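Local coordinates for protein ARF-like GTPase (Chlamydomonas reinhardtii, PDB 4M9Q) that is a small GTPase of the ADP-ribosylation factor family with a P-loop fold, here holding phosphoaminophosphonic acid-guanylate ester and a magnesium ion, at residues Ala74-Val79 against Cys109-Lys114; Leu12-Lys17 against Val78-Asp83. All blocks are in the same frame, centred on the assembly; numbering follows the deposited sequence.

Contact 1. Residues Ala74-Val79 against Cys109-Lys114; sequences AIVYVV and CIFANK. With GNP (phosphoaminophosphonic acid-guanylate ester), chain D.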
ATOM      1  N   ALA A  74      -2.056   1.729   7.966  1.00 33.75           N
ATOM      2  CA  ALA A  74      -2.863   1.420   6.799  1.00 31.01           C
ATOM      3  C   ALA A  74      -1.961   0.885   5.712  1.00 31.34           C
ATOM      4  O   ALA A  74      -0.699   0.947   5.835  1.00 30.28           O
ATOM      5  CB  ALA A  74      -3.587   2.656   6.300  1.00 27.43           C
ATOM      6  N   ILE A  75      -2.591   0.379   4.645  0.50 30.15           N
ATOM      7  CA  ILE A  75      -1.877  -0.217   3.531  0.50 29.35           C
ATOM      8  C   ILE A  75      -2.322   0.430   2.237  0.50 27.39           C
ATOM      9  O   ILE A  75      -3.493   0.759   2.102  0.50 26.91           O
ATOM     10  CB  ILE A  75      -2.194  -1.714   3.452  0.50 31.11           C
ATOM     11  CG1 ILE A  75      -1.295  -2.470   4.425  0.50 32.93           C
ATOM     12  CG2 ILE A  75      -2.062  -2.236   2.010  0.50 29.90           C
ATOM     13  CD1 ILE A  75      -1.103  -3.923   4.039  0.50 34.69           C
ATOM     14  N   VAL A  76      -1.391   0.663   1.311  1.00 25.53           N
ATOM     15  CA  VAL A  76      -1.754   0.886  -0.058  1.00 24.52           C
ATOM     16  C   VAL A  76      -1.370  -0.431  -0.745  1.00 26.58           C
ATOM     17  O   VAL A  76      -0.216  -0.821  -0.671  1.00 30.04           O
ATOM     18  CB  VAL A  76      -1.039   2.061  -0.655  1.00 22.31           C
ATOM     19  CG1 VAL A  76      -1.349   2.180  -2.138  1.00 20.49           C
ATOM     20  CG2 VAL A  76      -1.403   3.349   0.067  1.00 21.28           C
ATOM     21  N   TYR A  77      -2.333  -1.137  -1.355  1.00 25.34           N
ATOM     22  CA  TYR A  77      -2.051  -2.325  -2.103  1.00 25.44           C
ATOM     23  C   TYR A  77      -2.221  -2.024  -3.592  1.00 26.54           C
ATOM     24  O   TYR A  77      -3.269  -1.521  -4.009  1.00 30.04           O
ATOM     25  CB  TYR A  77      -2.979  -3.424  -1.671  1.00 27.93           C
ATOM     26  CG  TYR A  77      -2.525  -4.798  -2.136  1.00 31.46           C
ATOM     27  CD1 TYR A  77      -1.558  -5.482  -1.458  1.00 32.04           C
ATOM     28  CD2 TYR A  77      -3.078  -5.385  -3.268  1.00 33.24           C
ATOM     29  CE1 TYR A  77      -1.141  -6.706  -1.898  1.00 35.75           C
ATOM     30  CE2 TYR A  77      -2.656  -6.600  -3.713  1.00 36.29           C
ATOM     31  CZ  TYR A  77      -1.687  -7.256  -3.021  1.00 36.32           C
ATOM     32  OH  TYR A  77      -1.297  -8.479  -3.450  1.00 41.07           O
ATOM     33  N   VAL A  78      -1.197  -2.277  -4.397  1.00 26.11           N
ATOM     34  CA  VAL A  78      -1.205  -1.938  -5.795  1.00 25.59           C
ATOM     35  C   VAL A  78      -1.278  -3.215  -6.603  1.00 30.31           C
ATOM     36  O   VAL A  78      -0.538  -4.184  -6.367  1.00 28.45           O
ATOM     37  CB  VAL A  78       0.070  -1.159  -6.166  1.00 27.86           C
ATOM     38  CG1 VAL A  78       0.022  -0.665  -7.618  1.00 26.27           C
ATOM     39  CG2 VAL A  78       0.285   0.038  -5.227  1.00 24.94           C
ATOM     40  N   VAL A  79      -2.182  -3.218  -7.590  1.00 32.20           N
ATOM     41  CA  VAL A  79      -2.376  -4.346  -8.469  1.00 31.10           C
ATOM     42  C   VAL A  79      -2.107  -3.875  -9.872  1.00 31.14           C
ATOM     43  O   VAL A  79      -2.515  -2.770 -10.251  1.00 29.59           O
ATOM     44  CB  VAL A  79      -3.825  -4.835  -8.430  1.00 32.72           C
ATOM     45  CG1 VAL A  79      -4.014  -6.026  -9.365  1.00 36.36           C
ATOM     46  CG2 VAL A  79      -4.193  -5.244  -7.032  1.00 35.48           C
ATOM     47  N   CYS A 109      -6.050   0.834   0.748  1.00 30.35           N
ATOM     48  CA  CYS A 109      -6.339   1.562  -0.446  1.00 30.71           C
ATOM     49  C   CYS A 109      -5.774   0.710  -1.593  1.00 29.95           C
ATOM     50  O   CYS A 109      -4.608   0.443  -1.635  1.00 27.49           O
ATOM     51  CB  CYS A 109      -5.668   2.906  -0.373  1.00 31.85           C
ATOM     52  SG  CYS A 109      -5.727   3.783  -1.916  1.00 36.09           S
ATOM     53  N   ILE A 110      -6.631   0.221  -2.470  1.00 29.77           N
ATOM     54  CA  ILE A 110      -6.214  -0.659  -3.514  1.00 28.18           C
ATOM     55  C   ILE A 110      -6.164   0.144  -4.791  1.00 28.94           C
ATOM     56  O   ILE A 110      -7.170   0.723  -5.209  1.00 32.07           O
ATOM     57  CB  ILE A 110      -7.200  -1.834  -3.663  1.00 30.30           C
ATOM     58  CG1 ILE A 110      -7.252  -2.623  -2.335  1.00 31.59           C
ATOM     59  CG2 ILE A 110      -6.786  -2.748  -4.824  1.00 27.67           C
ATOM     60  CD1 ILE A 110      -8.528  -3.371  -2.067  1.00 32.13           C
ATOM     61  N   PHE A 111      -4.993   0.221  -5.407  1.00 27.34           N
ATOM     62  CA  PHE A 111      -4.884   0.926  -6.669  1.00 27.60           C
ATOM     63  C   PHE A 111      -4.895  -0.058  -7.820  1.00 27.07           C
ATOM     64  O   PHE A 111      -4.065  -0.931  -7.918  1.00 27.04           O
ATOM     65  CB  PHE A 111      -3.614   1.745  -6.704  1.00 29.45           C
ATOM     66  CG  PHE A 111      -3.689   3.027  -5.927  1.00 28.05           C
ATOM     67  CD1 PHE A 111      -4.526   3.995  -6.311  1.00 29.00           C
ATOM     68  CD2 PHE A 111      -2.847   3.268  -4.868  1.00 29.84           C
ATOM     69  CE1 PHE A 111      -4.579   5.201  -5.630  1.00 32.10           C
ATOM     70  CE2 PHE A 111      -2.861   4.478  -4.180  1.00 30.73           C
ATOM     71  CZ  PHE A 111      -3.744   5.440  -4.545  1.00 30.57           C
ATOM     72  N   ALA A 112      -5.876   0.068  -8.687  1.00 27.92           N
ATOM     73  CA  ALA A 112      -5.951  -0.776  -9.886  1.00 28.60           C
ATOM     74  C   ALA A 112      -5.112  -0.063 -10.930  1.00 28.43           C
ATOM     75  O   ALA A 112      -5.632   0.721 -11.720  1.00 32.85           O
ATOM     76  CB  ALA A 112      -7.397  -0.920 -10.378  1.00 27.23           C
ATOM     77  N   ASN A 113      -3.819  -0.322 -10.903  1.00 27.74           N
ATOM     78  CA  ASN A 113      -2.852   0.458 -11.675  1.00 28.50           C
ATOM     79  C   ASN A 113      -2.753   0.071 -13.173  1.00 29.72           C
ATOM     80  O   ASN A 113      -3.223  -0.971 -13.615  1.00 30.71           O
ATOM     81  CB  ASN A 113      -1.487   0.367 -11.002  1.00 26.86           C
ATOM     82  CG  ASN A 113      -0.500   1.358 -11.558  1.00 28.36           C
ATOM     83  OD1 ASN A 113      -0.858   2.509 -11.894  1.00 28.59           O
ATOM     84  ND2 ASN A 113       0.743   0.929 -11.689  1.00 28.65           N
ATOM     85  N   LYS A 114      -2.166   0.959 -13.953  1.00 32.02           N
ATOM     86  CA  LYS A 114      -1.861   0.695 -15.386  1.00 32.88           C
ATOM     87  C   LYS A 114      -3.110   0.787 -16.273  1.00 32.86           C
ATOM     88  O   LYS A 114      -3.265   0.022 -17.197  1.00 33.57           O
ATOM     89  CB  LYS A 114      -1.153  -0.659 -15.546  1.00 32.71           C
ATOM     90  CG  LYS A 114       0.097  -0.834 -14.644  1.00 32.03           C
ATOM     91  CD  LYS A 114       1.133  -1.765 -15.280  1.00 33.31           C
ATOM     92  CE  LYS A 114       2.255  -2.142 -14.347  1.00 32.90           C
ATOM     93  NZ  LYS A 114       3.114  -3.264 -14.843  1.00 34.16           N
TER
HETATM   94  PG  GNP D 301       8.948  -4.322  -7.356  1.00 34.29           P
HETATM   95  O1G GNP D 301       9.905  -3.102  -6.885  1.00 36.53           O
HETATM   96  O2G GNP D 301       7.848  -4.632  -6.283  1.00 36.00           O
HETATM   97  O3G GNP D 301       9.872  -5.492  -7.741  1.00 40.23           O
HETATM   98  N3B GNP D 301       8.050  -3.747  -8.679  1.00 32.68           N
HETATM   99  PB  GNP D 301       7.209  -2.294  -8.488  1.00 29.89           P
HETATM  100  O1B GNP D 301       7.988  -1.240  -7.545  1.00 29.23           O
HETATM  101  O2B GNP D 301       5.846  -2.662  -7.969  1.00 29.08           O
HETATM  102  O3A GNP D 301       7.091  -1.816  -9.999  1.00 32.94           O
HETATM  103  PA  GNP D 301       7.653  -0.479 -10.652  1.00 34.67           P
HETATM  104  O1A GNP D 301       9.109  -0.742 -10.653  1.00 37.88           O
HETATM  105  O2A GNP D 301       7.037   0.668  -9.931  1.00 31.68           O
HETATM  106  O5' GNP D 301       6.998  -0.638 -12.100  1.00 34.61           O
HETATM  107  C5' GNP D 301       7.150  -1.888 -12.814  1.00 36.04           C
HETATM  108  C4' GNP D 301       7.100  -1.646 -14.346  1.00 36.68           C
HETATM  109  O4' GNP D 301       5.790  -1.134 -14.632  1.00 35.44           O
HETATM  110  C3' GNP D 301       8.013  -0.529 -14.831  1.00 37.61           C
HETATM  111  O3' GNP D 301       8.301  -0.620 -16.225  1.00 42.29           O
HETATM  112  C2' GNP D 301       7.164   0.693 -14.739  1.00 36.14           C
HETATM  113  O2' GNP D 301       7.532   1.734 -15.596  1.00 36.51           O
HETATM  114  C1' GNP D 301       5.854   0.151 -15.221  1.00 35.78           C
HETATM  115  N9  GNP D 301       4.665   0.923 -14.850  1.00 35.21           N
HETATM  116  C8  GNP D 301       4.387   1.356 -13.622  1.00 34.66           C
HETATM  117  N7  GNP D 301       3.195   1.969 -13.596  1.00 33.64           N
HETATM  118  C5  GNP D 301       2.706   1.949 -14.840  1.00 34.83           C
HETATM  119  C6  GNP D 301       1.478   2.470 -15.465  1.00 35.37           C
HETATM  120  O6  GNP D 301       0.621   3.092 -14.810  1.00 34.49           O
HETATM  121  N1  GNP D 301       1.313   2.237 -16.749  1.00 39.16           N
HETATM  122  C2  GNP D 301       2.229   1.553 -17.505  1.00 39.52           C
HETATM  123  N2  GNP D 301       1.951   1.401 -18.802  1.00 40.67           N
HETATM  124  N3  GNP D 301       3.386   1.043 -17.008  1.00 39.10           N
HETATM  125  C4  GNP D 301       3.675   1.252 -15.680  1.00 36.66           C

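Contact 2. Residues Leu12-Lys17 against Val78-Asp83; sequences LDNAGK and VVDAAD. With GNP (phosphoaminophosphonic acid-guanylate ester), chain D.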
ATOM      1  N   LEU A  12       2.309  -7.086  -5.711  1.00 34.89           N
ATOM      2  CA  LEU A  12       3.253  -8.006  -6.341  1.00 36.52           C
ATOM      3  C   LEU A  12       4.316  -7.208  -7.081  1.00 37.11           C
ATOM      4  O   LEU A  12       4.127  -6.023  -7.417  1.00 34.72           O
ATOM      5  CB  LEU A  12       2.548  -8.914  -7.353  1.00 36.75           C
ATOM      6  CG  LEU A  12       1.442  -9.855  -6.888  1.00 37.46           C
ATOM      7  CD1 LEU A  12       0.921 -10.671  -8.069  1.00 34.17           C
ATOM      8  CD2 LEU A  12       1.883 -10.763  -5.734  1.00 38.56           C
ATOM      9  N   ASP A  13       5.426  -7.874  -7.367  1.00 37.67           N
ATOM     10  CA  ASP A  13       6.424  -7.281  -8.213  1.00 39.30           C
ATOM     11  C   ASP A  13       5.756  -6.878  -9.531  1.00 39.11           C
ATOM     12  O   ASP A  13       4.841  -7.523 -10.008  1.00 40.20           O
ATOM     13  CB  ASP A  13       7.575  -8.245  -8.451  1.00 44.17           C
ATOM     14  CG  ASP A  13       7.142  -9.501  -9.144  1.00 46.74           C
ATOM     15  OD1 ASP A  13       6.491 -10.336  -8.474  1.00 49.76           O
ATOM     16  OD2 ASP A  13       7.440  -9.663 -10.354  1.00 48.56           O
ATOM     17  N   ASN A  14       6.186  -5.747 -10.059  1.00 37.58           N
ATOM     18  CA  ASN A  14       5.733  -5.226 -11.326  1.00 37.29           C
ATOM     19  C   ASN A  14       4.391  -4.480 -11.282  1.00 34.30           C
ATOM     20  O   ASN A  14       3.935  -3.938 -12.294  1.00 32.80           O
ATOM     21  CB  ASN A  14       5.719  -6.334 -12.396  1.00 39.47           C
ATOM     22  CG  ASN A  14       5.847  -5.777 -13.803  1.00 41.27           C
ATOM     23  OD1 ASN A  14       6.789  -5.037 -14.088  1.00 42.72           O
ATOM     24  ND2 ASN A  14       4.891  -6.112 -14.685  1.00 39.77           N
ATOM     25  N   ALA A  15       3.790  -4.386 -10.103  1.00 31.61           N
ATOM     26  CA  ALA A  15       2.470  -3.783  -9.983  1.00 28.72           C
ATOM     27  C   ALA A  15       2.530  -2.266 -10.243  1.00 29.31           C
ATOM     28  O   ALA A  15       1.562  -1.664 -10.825  1.00 25.30           O
ATOM     29  CB  ALA A  15       1.895  -4.062  -8.615  1.00 26.89           C
ATOM     30  N   GLY A  16       3.659  -1.675  -9.824  1.00 29.93           N
ATOM     31  CA  GLY A  16       3.913  -0.249 -10.023  1.00 31.30           C
ATOM     32  C   GLY A  16       4.041   0.583  -8.777  1.00 30.98           C
ATOM     33  O   GLY A  16       3.793   1.781  -8.850  1.00 29.41           O
ATOM     34  N   LYS A  17       4.482  -0.033  -7.670  1.00 31.36           N
ATOM     35  CA  LYS A  17       4.522   0.616  -6.359  1.00 29.73           C
ATOM     36  C   LYS A  17       5.558   1.721  -6.372  1.00 32.87           C
ATOM     37  O   LYS A  17       5.274   2.870  -6.015  1.00 34.35           O
ATOM     38  CB  LYS A  17       4.914  -0.371  -5.285  1.00 28.88           C
ATOM     39  CG  LYS A  17       4.009  -1.566  -5.180  1.00 29.80           C
ATOM     40  CD  LYS A  17       4.451  -2.556  -4.094  1.00 30.87           C
ATOM     41  CE  LYS A  17       5.688  -3.339  -4.517  1.00 32.85           C
ATOM     42  NZ  LYS A  17       5.397  -4.305  -5.603  1.00 34.96           N
ATOM     43  N   VAL A  78      -1.197  -2.277  -4.397  1.00 26.11           N
ATOM     44  CA  VAL A  78      -1.205  -1.938  -5.795  1.00 25.59           C
ATOM     45  C   VAL A  78      -1.278  -3.215  -6.603  1.00 30.31           C
ATOM     46  O   VAL A  78      -0.538  -4.184  -6.367  1.00 28.45           O
ATOM     47  CB  VAL A  78       0.070  -1.159  -6.166  1.00 27.86           C
ATOM     48  CG1 VAL A  78       0.022  -0.665  -7.618  1.00 26.27           C
ATOM     49  CG2 VAL A  78       0.285   0.038  -5.227  1.00 24.94           C
ATOM     50  N   VAL A  79      -2.182  -3.218  -7.590  1.00 32.20           N
ATOM     51  CA  VAL A  79      -2.376  -4.346  -8.469  1.00 31.10           C
ATOM     52  C   VAL A  79      -2.107  -3.875  -9.872  1.00 31.14           C
ATOM     53  O   VAL A  79      -2.515  -2.770 -10.251  1.00 29.59           O
ATOM     54  CB  VAL A  79      -3.825  -4.835  -8.430  1.00 32.72           C
ATOM     55  CG1 VAL A  79      -4.014  -6.026  -9.365  1.00 36.36           C
ATOM     56  CG2 VAL A  79      -4.193  -5.244  -7.032  1.00 35.48           C
ATOM     57  N   ASP A  80      -1.439  -4.716 -10.665  1.00 30.87           N
ATOM     58  CA  ASP A  80      -1.305  -4.414 -12.097  1.00 31.58           C
ATOM     59  C   ASP A  80      -2.617  -4.839 -12.706  1.00 32.10           C
ATOM     60  O   ASP A  80      -2.855  -6.043 -12.891  1.00 32.27           O
ATOM     61  CB  ASP A  80      -0.106  -5.149 -12.704  1.00 32.65           C
ATOM     62  CG  ASP A  80       0.117  -4.859 -14.195  1.00 35.10           C
ATOM     63  OD1 ASP A  80      -0.763  -4.246 -14.858  1.00 35.45           O
ATOM     64  OD2 ASP A  80       1.188  -5.321 -14.738  1.00 37.29           O
ATOM     65  N   ALA A  81      -3.451  -3.850 -13.011  1.00 29.82           N
ATOM     66  CA  ALA A  81      -4.788  -4.118 -13.468  1.00 33.15           C
ATOM     67  C   ALA A  81      -4.789  -4.694 -14.878  1.00 35.61           C
ATOM     68  O   ALA A  81      -5.818  -5.221 -15.316  1.00 37.05           O
ATOM     69  CB  ALA A  81      -5.660  -2.849 -13.401  1.00 32.78           C
ATOM     70  N   ALA A  82      -3.659  -4.574 -15.579  1.00 36.16           N
ATOM     71  CA  ALA A  82      -3.549  -4.958 -16.989  1.00 38.65           C
ATOM     72  C   ALA A  82      -2.938  -6.318 -17.129  1.00 40.56           C
ATOM     73  O   ALA A  82      -2.667  -6.724 -18.243  1.00 41.62           O
ATOM     74  CB  ALA A  82      -2.723  -3.962 -17.795  1.00 40.00           C
ATOM     75  N   ASP A  83      -2.762  -7.011 -16.005  1.00 40.68           N
ATOM     76  CA  ASP A  83      -2.222  -8.356 -15.943  1.00 43.17           C
ATOM     77  C   ASP A  83      -3.116  -9.272 -15.073  1.00 44.27           C
ATOM     78  O   ASP A  83      -2.714  -9.687 -13.958  1.00 44.13           O
ATOM     79  CB  ASP A  83      -0.807  -8.288 -15.313  1.00 46.98           C
ATOM     80  CG  ASP A  83       0.002  -9.571 -15.503  1.00 48.40           C
ATOM     81  OD1 ASP A  83       1.168  -9.570 -15.066  1.00 53.45           O
ATOM     82  OD2 ASP A  83      -0.510 -10.556 -16.067  1.00 49.07           O
TER
HETATM   83  PG  GNP D 301       8.948  -4.322  -7.356  1.00 34.29           P
HETATM   84  O1G GNP D 301       9.905  -3.102  -6.885  1.00 36.53           O
HETATM   85  O2G GNP D 301       7.848  -4.632  -6.283  1.00 36.00           O
HETATM   86  O3G GNP D 301       9.872  -5.492  -7.741  1.00 40.23           O
HETATM   87  N3B GNP D 301       8.050  -3.747  -8.679  1.00 32.68           N
HETATM   88  PB  GNP D 301       7.209  -2.294  -8.488  1.00 29.89           P
HETATM   89  O1B GNP D 301       7.988  -1.240  -7.545  1.00 29.23           O
HETATM   90  O2B GNP D 301       5.846  -2.662  -7.969  1.00 29.08           O
HETATM   91  O3A GNP D 301       7.091  -1.816  -9.999  1.00 32.94           O
HETATM   92  PA  GNP D 301       7.653  -0.479 -10.652  1.00 34.67           P
HETATM   93  O1A GNP D 301       9.109  -0.742 -10.653  1.00 37.88           O
HETATM   94  O2A GNP D 301       7.037   0.668  -9.931  1.00 31.68           O
HETATM   95  O5' GNP D 301       6.998  -0.638 -12.100  1.00 34.61           O
HETATM   96  C5' GNP D 301       7.150  -1.888 -12.814  1.00 36.04           C
HETATM   97  C4' GNP D 301       7.100  -1.646 -14.346  1.00 36.68           C
HETATM   98  O4' GNP D 301       5.790  -1.134 -14.632  1.00 35.44           O
HETATM   99  C3' GNP D 301       8.013  -0.529 -14.831  1.00 37.61           C
HETATM  100  O3' GNP D 301       8.301  -0.620 -16.225  1.00 42.29           O
HETATM  101  C2' GNP D 301       7.164   0.693 -14.739  1.00 36.14           C
HETATM  102  O2' GNP D 301       7.532   1.734 -15.596  1.00 36.51           O
HETATM  103  C1' GNP D 301       5.854   0.151 -15.221  1.00 35.78           C
HETATM  104  N9  GNP D 301       4.665   0.923 -14.850  1.00 35.21           N
HETATM  105  C8  GNP D 301       4.387   1.356 -13.622  1.00 34.66           C
HETATM  106  N7  GNP D 301       3.195   1.969 -13.596  1.00 33.64           N
HETATM  107  C5  GNP D 301       2.706   1.949 -14.840  1.00 34.83           C
HETATM  108  C6  GNP D 301       1.478   2.470 -15.465  1.00 35.37           C
HETATM  109  O6  GNP D 301       0.621   3.092 -14.810  1.00 34.49           O
HETATM  110  N1  GNP D 301       1.313   2.237 -16.749  1.00 39.16           N
HETATM  111  C2  GNP D 301       2.229   1.553 -17.505  1.00 39.52           C
HETATM  112  N2  GNP D 301       1.951   1.401 -18.802  1.00 40.67           N
HETATM  113  N3  GNP D 301       3.386   1.043 -17.008  1.00 39.10           N
HETATM  114  C4  GNP D 301       3.675   1.252 -15.680  1.00 36.66           C
HETATM  115  O   HOH W   1      -0.423  -6.912  -6.814  1.00 33.25           O

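Contact 1. Residues Ala74-Val79 against Cys109-Lys114
V76 holds CG1 opposite its own backbone N (chi1 175°), and F111 swings its ring back beside its own N (chi1 -78°). These settings bring V76 CG1 to the edge of the F111 ring, near its plane and 3.3 Å from CD2. The packing is tight. The two strands are parallel neighbours in the central sheet of the P-loop fold. They belong to the beta-alpha-beta unit built on helix 87-99. C109 SG, two residues back on the same strand, lies over one face of the F111 ring, offset toward its rim. Five backbone hydrogen bonds join the strands, from C109 N to I75 O at 2.9 Å up to N113 N to V79 O at 2.8 Å. On the other face V79 CG2 meets I110 CG2 at 4.2 Å. There the Y77 ring leads off to helix 87-99, where OH bonds S90 OG. N113 and K114 open the NKxD-type guanine motif, which D116 completes. N113 CB packs on V78 CG1 at 3.8 Å, while its amide is held by A15 O and A146 N. The extended K114 chain runs along the base of GNP, with CG 3.7 Å from C6, and NZ makes a weak 3.4 Å bond to O4'.

Contact 2. Residues Leu12-Lys17 against Val78-Asp83
The D80 carboxylate and the N14 side-chain amide lie side by side and point the same way, with their planes 60° apart. D80 OD1 is met from above the carboxylate plane by A82 N at 3.0 Å, an Asx turn that helps fix the group. D80 OD2 is held by a salt bridge to K114. Segment 12-17 forms most of what fits the P-loop (Walker A) pattern, which G11 and T18 complete. It joins strand 3-10 to helix 17-24 and packs here on the end of strand 74-80. The packing centres on A15 and V78. A15 CB sits 3.3 Å from V78 O, and V78 CG1 lies 3.7 Å from A15 O. A water bridges L12 N and V78 O, accepting from the first and donating to the second. G16 sits beside the base of GNP, with backbone angles that suit glycine. The K17 side chain passes across V78, with K17 CG 4.1 Å from V78 CG2. Beyond CG the lysine bends twice (chi3 -74°, chi4 -70°), which curls the amine back to the phosphates. G16 N and K17 N both bond GNP O2B at the start of helix 17-24, whose dipole probably favours the negative charge. K17 NZ also bonds G11 O, and it grips two phosphate oxygens of GNP, O2B at 2.9 Å and O2G at 2.6 Å.

From the N terminus, strand 3-10 leads into the loop 12-17. The chain then runs through helix 17-24 and strands 38-45 and 48-55 before 78-83 returns to that loop, so contact 2 closes a span of 60 residues. Contact 1 starts on the same strand 74-80 and closes the shorter span through helix 87-99 to 109-114. The two spans overlap over 74-83, on strand 74-80 and the turn after it, sharing V78 and V79; neither encloses the other. Together they tie the phosphate end of the GNP pocket to its base end. K114 NZ joins them directly, 2.8 Å from N14 O and 2.8 Å from D80 OD2.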